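Local coordinates for protein nucleoporin nup120 (Schizosaccharomyces pombe, PDB 4GQ2) that serves as a structural component of the nuclear pore complex, where nucleoporins can also act as docking partners for transport factors, at residues E762-V767 and L771-A776; S780-F783 and Q787-P790. All blocks are in the same frame, centred on the assembly; numbering follows the deposited sequence.

Interaction 1: residues E762-V767 and L771-A776; sequences EALASV and LQFFSA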
# COMPACT_ATOMS: atom_id res chain seq x y z
N GLU A 762 7.72 4.77 -19.08
CA GLU A 762 6.32 5.19 -19.10
C GLU A 762 5.59 4.56 -17.93
O GLU A 762 4.60 5.11 -17.43
CB GLU A 762 5.71 4.71 -20.41
CG GLU A 762 4.44 5.40 -20.86
CD GLU A 762 4.03 4.97 -22.26
OE1 GLU A 762 4.90 5.00 -23.16
OE2 GLU A 762 2.86 4.58 -22.45
N ALA A 763 6.07 3.40 -17.49
CA ALA A 763 5.45 2.65 -16.41
C ALA A 763 5.47 3.44 -15.12
O ALA A 763 4.56 3.33 -14.31
CB ALA A 763 6.13 1.30 -16.24
N LEU A 764 6.49 4.28 -14.94
CA LEU A 764 6.66 5.08 -13.73
C LEU A 764 5.50 6.04 -13.45
O LEU A 764 5.23 6.39 -12.29
CB LEU A 764 7.98 5.85 -13.76
CG LEU A 764 9.23 5.04 -13.43
CD1 LEU A 764 10.49 5.86 -13.68
CD2 LEU A 764 9.22 4.52 -12.00
N ALA A 765 4.81 6.45 -14.51
CA ALA A 765 3.71 7.41 -14.41
C ALA A 765 2.32 6.78 -14.43
O ALA A 765 1.32 7.48 -14.28
CB ALA A 765 3.83 8.45 -15.53
N SER A 766 2.25 5.46 -14.60
CA SER A 766 0.96 4.76 -14.78
C SER A 766 0.73 3.69 -13.71
O SER A 766 -0.37 3.16 -13.54
CB SER A 766 0.90 4.13 -16.17
OG SER A 766 1.28 5.06 -17.18
N VAL A 767 1.80 3.38 -12.98
CA VAL A 767 1.81 2.42 -11.89
C VAL A 767 0.88 2.85 -10.74
O VAL A 767 0.58 4.03 -10.58
CB VAL A 767 3.29 2.24 -11.46
CG1 VAL A 767 3.52 2.46 -9.98
CG2 VAL A 767 3.86 0.92 -12.01
N LEU A 771 5.36 0.76 -4.25
CA LEU A 771 6.23 -0.41 -4.38
C LEU A 771 6.36 -0.87 -5.83
O LEU A 771 7.38 -1.41 -6.22
CB LEU A 771 5.78 -1.55 -3.46
CG LEU A 771 6.73 -2.75 -3.35
CD1 LEU A 771 8.10 -2.34 -2.83
CD2 LEU A 771 6.11 -3.84 -2.47
N GLN A 772 5.31 -0.66 -6.63
CA GLN A 772 5.37 -0.93 -8.06
C GLN A 772 6.29 0.08 -8.75
O GLN A 772 7.03 -0.27 -9.67
CB GLN A 772 3.96 -0.92 -8.70
CG GLN A 772 3.03 -2.01 -8.18
CD GLN A 772 1.57 -1.81 -8.54
OE1 GLN A 772 1.16 -0.74 -8.98
NE2 GLN A 772 0.77 -2.87 -8.37
N PHE A 773 6.23 1.33 -8.30
CA PHE A 773 7.12 2.40 -8.77
C PHE A 773 8.59 2.03 -8.48
O PHE A 773 9.44 2.09 -9.36
CB PHE A 773 6.72 3.70 -8.07
CG PHE A 773 7.45 4.92 -8.55
CD1 PHE A 773 8.70 5.25 -8.03
CD2 PHE A 773 6.85 5.79 -9.45
CE1 PHE A 773 9.35 6.40 -8.44
CE2 PHE A 773 7.51 6.95 -9.86
CZ PHE A 773 8.76 7.26 -9.35
N PHE A 774 8.87 1.63 -7.23
CA PHE A 774 10.19 1.11 -6.87
C PHE A 774 10.60 -0.05 -7.78
O PHE A 774 11.74 -0.12 -8.23
CB PHE A 774 10.19 0.64 -5.42
CG PHE A 774 11.48 -0.01 -4.98
CD1 PHE A 774 12.61 0.76 -4.71
CD2 PHE A 774 11.55 -1.39 -4.81
CE1 PHE A 774 13.78 0.16 -4.28
CE2 PHE A 774 12.73 -1.99 -4.38
CZ PHE A 774 13.85 -1.21 -4.12
N SER A 775 9.65 -0.95 -8.03
CA SER A 775 9.91 -2.12 -8.85
C SER A 775 10.36 -1.71 -10.24
O SER A 775 11.31 -2.26 -10.79
CB SER A 775 8.66 -3.01 -8.92
OG SER A 775 8.38 -3.57 -7.65
N ALA A 776 9.70 -0.70 -10.79
CA ALA A 776 10.02 -0.20 -12.12
C ALA A 776 11.42 0.40 -12.20
O ALA A 776 12.11 0.22 -13.20
CB ALA A 776 8.97 0.79 -12.59
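L764 and V767 pack against F773, Q772 and A776 where a turn folds back on the short helix 770-777 that follows it. The contact is buried and apolar, and no hydrogen bond crosses it. The main bump is the CD2 methyl of L764. It stands over the middle of the F773 ring, 3.6 Å from the centroid and only 10° off the ring normal, a CH-pi contact. The two side chains cross at about a right angle. F773 CG lies anti to the backbone N, chi1 -174°, which carries the ring back toward the turn. The same CD2 of L764 also meets A776 CB at 3.8 Å. The methyl thus fills the hollow between the ring and the small alanine one helical turn on. A leucine in place of F773 has no ring face, so the L764 CD2 methyl would probably be left without its seat and the packing against L816 and L820 of helix 812-822 would be thinner. V767 makes the second bump. Its CG1 rests on the helix backbone, 3.4 Å from F773 N, and both its methyls touch Q772 CB. The polar end of Q772 turns to the backbone instead: OE1 accepts a hydrogen bond from N768 N in the link between the segments. The L764 backbone completes the fit, with its O 3.3 Å from F773 CD2.

Interaction 2: residues S780-F783 and Q787-P790; sequences SECF and QISP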
# COMPACT_ATOMS: atom_id res chain seq x y z
N SER A 780 15.13 -5.06 -14.56
CA SER A 780 16.37 -5.72 -14.92
C SER A 780 16.18 -6.94 -15.81
O SER A 780 15.12 -7.58 -15.80
CB SER A 780 17.15 -6.12 -13.66
OG SER A 780 17.60 -4.96 -12.97
N GLU A 781 17.22 -7.25 -16.57
CA GLU A 781 17.21 -8.41 -17.44
C GLU A 781 18.49 -9.20 -17.29
O GLU A 781 19.51 -8.66 -16.86
CB GLU A 781 17.04 -7.98 -18.89
CG GLU A 781 15.60 -7.70 -19.27
CD GLU A 781 15.46 -7.23 -20.69
OE1 GLU A 781 14.89 -7.98 -21.51
OE2 GLU A 781 15.94 -6.11 -21.00
N CYS A 782 18.41 -10.49 -17.61
CA CYS A 782 19.59 -11.35 -17.71
C CYS A 782 20.04 -11.33 -19.16
O CYS A 782 19.39 -11.91 -20.02
CB CYS A 782 19.25 -12.78 -17.27
SG CYS A 782 20.67 -13.90 -17.20
N PHE A 783 21.14 -10.63 -19.43
CA PHE A 783 21.58 -10.41 -20.81
C PHE A 783 22.14 -11.66 -21.49
O PHE A 783 21.83 -11.93 -22.66
CB PHE A 783 22.57 -9.24 -20.92
CG PHE A 783 21.92 -7.87 -20.81
CD1 PHE A 783 20.55 -7.70 -20.99
CD2 PHE A 783 22.70 -6.74 -20.56
CE1 PHE A 783 19.96 -6.45 -20.90
CE2 PHE A 783 22.12 -5.48 -20.47
CZ PHE A 783 20.75 -5.33 -20.64
N GLN A 787 16.68 -18.15 -20.66
CA GLN A 787 15.89 -19.03 -19.78
C GLN A 787 15.61 -18.45 -18.38
O GLN A 787 14.93 -19.08 -17.56
CB GLN A 787 16.55 -20.42 -19.70
CG GLN A 787 16.42 -21.26 -20.97
CD GLN A 787 17.68 -22.05 -21.31
OE1 GLN A 787 18.39 -22.53 -20.42
NE2 GLN A 787 17.97 -22.19 -22.60
N ILE A 788 16.13 -17.25 -18.11
CA ILE A 788 15.75 -16.46 -16.93
C ILE A 788 14.89 -15.28 -17.37
O ILE A 788 15.29 -14.52 -18.26
CB ILE A 788 17.00 -15.96 -16.15
CG1 ILE A 788 17.78 -17.15 -15.58
CG2 ILE A 788 16.60 -15.00 -15.03
CD1 ILE A 788 19.24 -16.84 -15.33
N SER A 789 13.71 -15.14 -16.76
CA SER A 789 12.76 -14.06 -17.07
C SER A 789 13.13 -12.75 -16.38
O SER A 789 13.77 -12.77 -15.31
CB SER A 789 11.35 -14.46 -16.63
OG SER A 789 11.25 -14.48 -15.21
N PRO A 790 12.71 -11.60 -16.95
CA PRO A 790 12.94 -10.30 -16.32
C PRO A 790 12.26 -10.18 -14.96
O PRO A 790 12.61 -9.30 -14.17
CB PRO A 790 12.32 -9.30 -17.30
CG PRO A 790 11.34 -10.10 -18.09
CD PRO A 790 11.98 -11.46 -18.22
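This is a small, partly buried packing contact between the two arms of a chain reversal, with C782 against I788 and P790 beside S780 and E781. The reversal joins the short strand 780-781 to helix 790-803. It is no beta hairpin, because the second arm is not a strand and no hydrogen bond passes between the arms. Strand 780-781 instead pairs antiparallel with 664-665, where E781 and N664 share backbone hydrogen bonds. S789 takes the N-cap position of the helix, and P790 is in its first turn.

The outer part of the contact is apolar. C782 and I788 both point their CB atoms toward the opposite arm. C782 CB faces the branch point of I788, 4.1 Å from I788 CB and equally far from I788 CG2. The SG of C782 lies anti to the backbone N, chi1 -175°, and comes within 3.8 Å of I788 CD1. Y663 touches both side chains, so this pair also packs on the chain just before strand 664-665.

Nearer the helix, P790 lies beside the strand. The E781 and P790 side chains cross obliquely, and E781 CG approaches P790 CB at 4.1 Å. The glutamate chain runs on extended beyond CG, and its OE2 is hydrogen-bonded to S666 OG, so its carboxylate is held by the residue just after strand 664-665. T794, one turn into the helix, ties the two arms together: its OG1 is hydrogen-bonded to both S780 N and P790 O. The carbonyl oxygens of S780 and P790 are two acceptors and do not bond. The proline ring also meets the strand backbone, with P790 CB 3.6 Å from S780 O.

Overall arrangement
The two contacts follow one another along the chain: interaction 1 closes at A776 before interaction 2 opens at S780. Their centres are 19 Å apart, and their segments do not otherwise touch. Helix 770-777 leads from the first into strand 780-781 of the second, and helix 790-803 follows. Each is a local fold-back with three residues between its segments. The surroundings differ. Interaction 1 is buried among helices 672-703, 719-739 and 812-822. Interaction 2 is partly buried beside strand 664-665. Both lie on the passage between helix 719-739 and helix 790-803, after the unmodelled residues 747-759, in the helical part of this nuclear pore scaffold protein.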